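Local coordinates for protein nucleoside permease NupG (Escherichia coli K-12, PDB 7DLA) that carries purine and pyrimidine nucleosides across the bacterial inner membrane by proton symport, as a member of the major facilitator superfamily, at residues I212-L224 against M348-G361. The protein carries 1 engineered substitution. Sequence-based numbering, arbitrary orientation.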
# COMPACT_ATOMS: atom_id res chain seq x y z
N ILE A 212 17.19 14.78 8.57
CA ILE A 212 17.90 13.80 7.76
C ILE A 212 17.08 12.52 7.65
O ILE A 212 16.86 11.99 6.55
CB ILE A 212 19.30 13.52 8.34
CG1 ILE A 212 20.30 14.60 7.91
CG2 ILE A 212 19.79 12.14 7.93
CD1 ILE A 212 20.39 14.75 6.44
N PHE A 213 16.57 12.04 8.79
CA PHE A 213 15.86 10.76 8.79
C PHE A 213 14.59 10.82 7.95
O PHE A 213 14.29 9.89 7.19
CB PHE A 213 15.50 10.32 10.20
CG PHE A 213 14.97 8.96 10.22
CD1 PHE A 213 15.74 7.91 9.75
CD2 PHE A 213 13.65 8.73 10.55
CE1 PHE A 213 15.22 6.61 9.72
CE2 PHE A 213 13.10 7.43 10.50
CZ PHE A 213 13.89 6.37 10.09
N PHE A 214 13.82 11.89 8.08
CA PHE A 214 12.55 12.00 7.36
C PHE A 214 12.77 12.09 5.85
O PHE A 214 12.05 11.43 5.08
CB PHE A 214 11.75 13.21 7.84
CG PHE A 214 11.11 13.01 9.19
CD1 PHE A 214 10.65 11.76 9.57
CD2 PHE A 214 10.91 14.08 10.05
CE1 PHE A 214 10.04 11.58 10.80
CE2 PHE A 214 10.29 13.89 11.27
CZ PHE A 214 9.87 12.64 11.64
N ILE A 215 13.72 12.90 5.40
CA ILE A 215 13.92 12.94 3.95
C ILE A 215 14.42 11.60 3.46
O ILE A 215 14.03 11.14 2.38
CB ILE A 215 14.85 14.09 3.52
CG1 ILE A 215 14.36 15.40 4.13
CG2 ILE A 215 14.84 14.21 2.01
CD1 ILE A 215 14.79 16.62 3.36
N PHE A 216 15.28 10.94 4.23
CA PHE A 216 15.62 9.57 3.87
C PHE A 216 14.37 8.70 3.80
O PHE A 216 14.30 7.77 2.99
CB PHE A 216 16.56 8.94 4.87
CG PHE A 216 17.03 7.61 4.44
CD1 PHE A 216 17.77 7.47 3.28
CD2 PHE A 216 16.63 6.47 5.11
CE1 PHE A 216 18.19 6.24 2.84
CE2 PHE A 216 17.03 5.23 4.67
CZ PHE A 216 17.82 5.11 3.54
N SER A 217 13.42 8.94 4.68
CA SER A 217 12.26 8.07 4.72
C SER A 217 11.41 8.30 3.49
O SER A 217 10.83 7.36 2.94
CB SER A 217 11.50 8.31 6.01
OG SER A 217 12.26 7.79 7.08
N MET A 218 11.40 9.53 3.00
CA MET A 218 10.72 9.80 1.74
C MET A 218 11.42 9.10 0.58
O MET A 218 10.78 8.47 -0.26
CB MET A 218 10.69 11.29 1.47
CG MET A 218 10.03 11.57 0.17
SD MET A 218 9.91 13.33 0.04
CE MET A 218 11.52 13.62 -0.70
N LEU A 219 12.75 9.22 0.53
CA LEU A 219 13.50 8.68 -0.59
C LEU A 219 13.36 7.17 -0.64
O LEU A 219 13.21 6.59 -1.72
CB LEU A 219 14.96 9.08 -0.49
CG LEU A 219 15.21 10.52 -0.91
CD1 LEU A 219 16.68 10.66 -1.21
CD2 LEU A 219 14.33 10.88 -2.12
N LEU A 220 13.40 6.53 0.54
CA LEU A 220 13.22 5.08 0.63
C LEU A 220 11.78 4.68 0.32
O LEU A 220 11.55 3.67 -0.36
CB LEU A 220 13.62 4.59 2.02
CG LEU A 220 13.50 3.12 2.45
CD1 LEU A 220 12.07 2.64 2.63
CD2 LEU A 220 14.20 2.22 1.48
N GLY A 221 10.80 5.41 0.86
CA GLY A 221 9.41 5.09 0.63
C GLY A 221 9.02 5.21 -0.83
O GLY A 221 8.08 4.55 -1.29
N ALA A 222 9.72 6.05 -1.59
CA ALA A 222 9.36 6.17 -2.99
C ALA A 222 9.38 4.81 -3.69
O ALA A 222 8.52 4.54 -4.52
CB ALA A 222 10.26 7.17 -3.70
N GLU A 223 10.31 3.93 -3.34
CA GLU A 223 10.34 2.65 -4.04
C GLU A 223 9.47 1.57 -3.39
O GLU A 223 9.58 0.40 -3.75
CB GLU A 223 11.76 2.12 -4.20
CG GLU A 223 12.34 1.47 -2.96
CD GLU A 223 13.83 1.49 -2.98
OE1 GLU A 223 14.36 2.40 -3.63
OE2 GLU A 223 14.48 0.61 -2.37
N LEU A 224 8.62 1.93 -2.43
CA LEU A 224 7.93 0.89 -1.67
C LEU A 224 6.92 0.12 -2.52
O LEU A 224 6.81 -1.11 -2.39
CB LEU A 224 7.25 1.49 -0.44
CG LEU A 224 8.11 1.63 0.81
CD1 LEU A 224 7.27 2.18 1.92
CD2 LEU A 224 8.68 0.29 1.22
N MET A 348 3.94 12.45 10.93
CA MET A 348 4.78 13.00 9.88
C MET A 348 5.64 11.93 9.22
O MET A 348 5.91 12.01 8.02
CB MET A 348 5.65 14.08 10.53
CG MET A 348 6.71 14.79 9.70
SD MET A 348 6.22 16.26 8.76
CE MET A 348 5.01 17.06 9.80
N PHE A 349 6.09 10.93 9.97
CA PHE A 349 6.90 9.85 9.41
C PHE A 349 6.10 9.07 8.39
O PHE A 349 6.55 8.84 7.27
CB PHE A 349 7.40 8.92 10.50
CG PHE A 349 8.01 7.65 9.98
CD1 PHE A 349 9.23 7.64 9.37
CD2 PHE A 349 7.32 6.45 10.08
CE1 PHE A 349 9.78 6.45 8.88
CE2 PHE A 349 7.87 5.26 9.59
CZ PHE A 349 9.10 5.26 8.99
N LEU A 350 4.89 8.65 8.76
CA LEU A 350 4.07 7.86 7.86
C LEU A 350 3.59 8.72 6.69
O LEU A 350 3.59 8.27 5.54
CB LEU A 350 2.93 7.24 8.68
CG LEU A 350 2.96 5.73 8.96
CD1 LEU A 350 4.19 5.31 9.74
CD2 LEU A 350 1.73 5.31 9.77
N MET A 351 3.23 9.97 6.95
CA MET A 351 2.85 10.88 5.87
C MET A 351 3.97 11.04 4.85
O MET A 351 3.76 10.86 3.64
CB MET A 351 2.45 12.23 6.47
CG MET A 351 2.06 13.29 5.46
SD MET A 351 2.33 14.95 6.11
CE MET A 351 1.24 15.88 5.04
N MET A 352 5.18 11.38 5.32
CA MET A 352 6.35 11.50 4.46
C MET A 352 6.63 10.20 3.72
O MET A 352 6.91 10.20 2.51
CB MET A 352 7.55 11.91 5.31
CG MET A 352 8.84 12.33 4.57
SD MET A 352 9.02 14.10 4.33
CE MET A 352 8.34 14.66 5.89
N THR A 353 6.51 9.06 4.41
CA THR A 353 6.99 7.80 3.86
C THR A 353 6.01 7.16 2.87
O THR A 353 6.46 6.53 1.90
CB THR A 353 7.26 6.81 4.99
OG1 THR A 353 7.88 7.49 6.08
CG2 THR A 353 8.22 5.74 4.52
N ASN A 354 4.69 7.31 3.09
CA ASN A 354 3.67 6.69 2.25
C ASN A 354 2.86 7.69 1.43
O ASN A 354 2.20 7.27 0.48
CB ASN A 354 2.68 5.88 3.10
CG ASN A 354 3.32 4.69 3.75
OD1 ASN A 354 4.46 4.75 4.20
ND2 ASN A 354 2.58 3.58 3.80
N GLY A 355 2.85 8.96 1.80
CA GLY A 355 2.17 9.94 0.97
C GLY A 355 3.13 10.53 -0.04
O GLY A 355 3.02 10.29 -1.25
N PHE A 356 4.13 11.25 0.48
CA PHE A 356 5.13 11.92 -0.35
C PHE A 356 6.06 10.92 -1.02
O PHE A 356 6.37 11.05 -2.21
CB PHE A 356 5.91 12.89 0.51
CG PHE A 356 5.06 13.95 1.12
CD1 PHE A 356 4.36 14.83 0.31
CD2 PHE A 356 4.88 14.00 2.51
CE1 PHE A 356 3.54 15.80 0.88
CE2 PHE A 356 4.05 14.96 3.09
CZ PHE A 356 3.38 15.86 2.27
N GLY A 357 6.54 9.94 -0.26
CA GLY A 357 7.21 8.81 -0.88
C GLY A 357 6.41 8.25 -2.03
O GLY A 357 6.96 7.98 -3.10
N CYS A 358 5.09 8.12 -1.85
CA CYS A 358 4.25 7.55 -2.90
C CYS A 358 4.20 8.45 -4.11
O CYS A 358 4.44 8.00 -5.23
CB CYS A 358 2.83 7.28 -2.39
SG CYS A 358 1.72 6.24 -3.46
N ILE A 359 3.85 9.72 -3.92
CA ILE A 359 3.75 10.61 -5.07
C ILE A 359 5.05 10.62 -5.84
O ILE A 359 5.08 10.42 -7.07
CB ILE A 359 3.33 12.02 -4.63
CG1 ILE A 359 2.19 11.92 -3.62
CG2 ILE A 359 2.93 12.82 -5.82
CD1 ILE A 359 1.96 13.18 -2.83
N LEU A 360 6.16 10.82 -5.14
CA LEU A 360 7.44 10.94 -5.82
C LEU A 360 7.79 9.64 -6.53
O LEU A 360 8.10 9.64 -7.74
CB LEU A 360 8.52 11.36 -4.83
CG LEU A 360 9.96 10.94 -5.10
CD1 LEU A 360 10.52 11.73 -6.26
CD2 LEU A 360 10.80 11.20 -3.85
N GLY A 361 7.69 8.50 -5.83
CA GLY A 361 7.97 7.22 -6.46
C GLY A 361 7.06 6.92 -7.64
O GLY A 361 7.53 6.54 -8.72
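Met218 slots as a knob into a hole of Met352, Phe356, Gly357 and Leu360, packing apolar surface between two transmembrane helices. CG anti to the backbone N (chi1 178°) lays the chain against CA and N of Gly357: CB lies 3.8 Å from CG of Met352, SD meets CB of Phe356, and CE lies against CD2 of Leu360, the two side chains crossing at about a right angle; the same CD2 touches CD2 of Leu219. Toward the N-terminal ends of both segments, Phe213 and Phe214 each meet Phe349, CE2 of Phe213 lying 3.8 Å from CE1 of Phe349. Met348 puts CG over one face of the Phe214 ring, 4.0 Å from CE2, while CE1 of Phe214 comes in at the edge of the Phe349 ring, where it touches CB.

No hydrogen bond spans the helices. Instead Gly357 and Gly361, a GxxxG pair, and Gly221 let the backbones come close enough for CA-H...O contacts, a familiar way for transmembrane helices to pack: CA of Gly221 to O of Thr353 (3.5 Å), CA of Ala222 to O of Gly357, and CA of Gly361 to O of Ala222 (3.4 Å). The axes come within 7.3 Å, crossing at -54°.

Ser217 turns its hydroxyl back to its own helix, OG donating to O of Phe213 at 2.9 Å from above the carbonyl plane, and also sits at the edge of the Phe349 ring. An alanine here would remove that second donor to the Phe213 carbonyl and would probably leave the Phe349 edge less closely packed.

Around this crossing, Phe205 covers Phe214, Met348 and Met352, helix 305-335 meets Phe213 and Ser217, and helix 253-299 reaches Phe213 and Leu224. Phe216, pointing away from this contact, packs on helix 380-402, which Leu220 also touches.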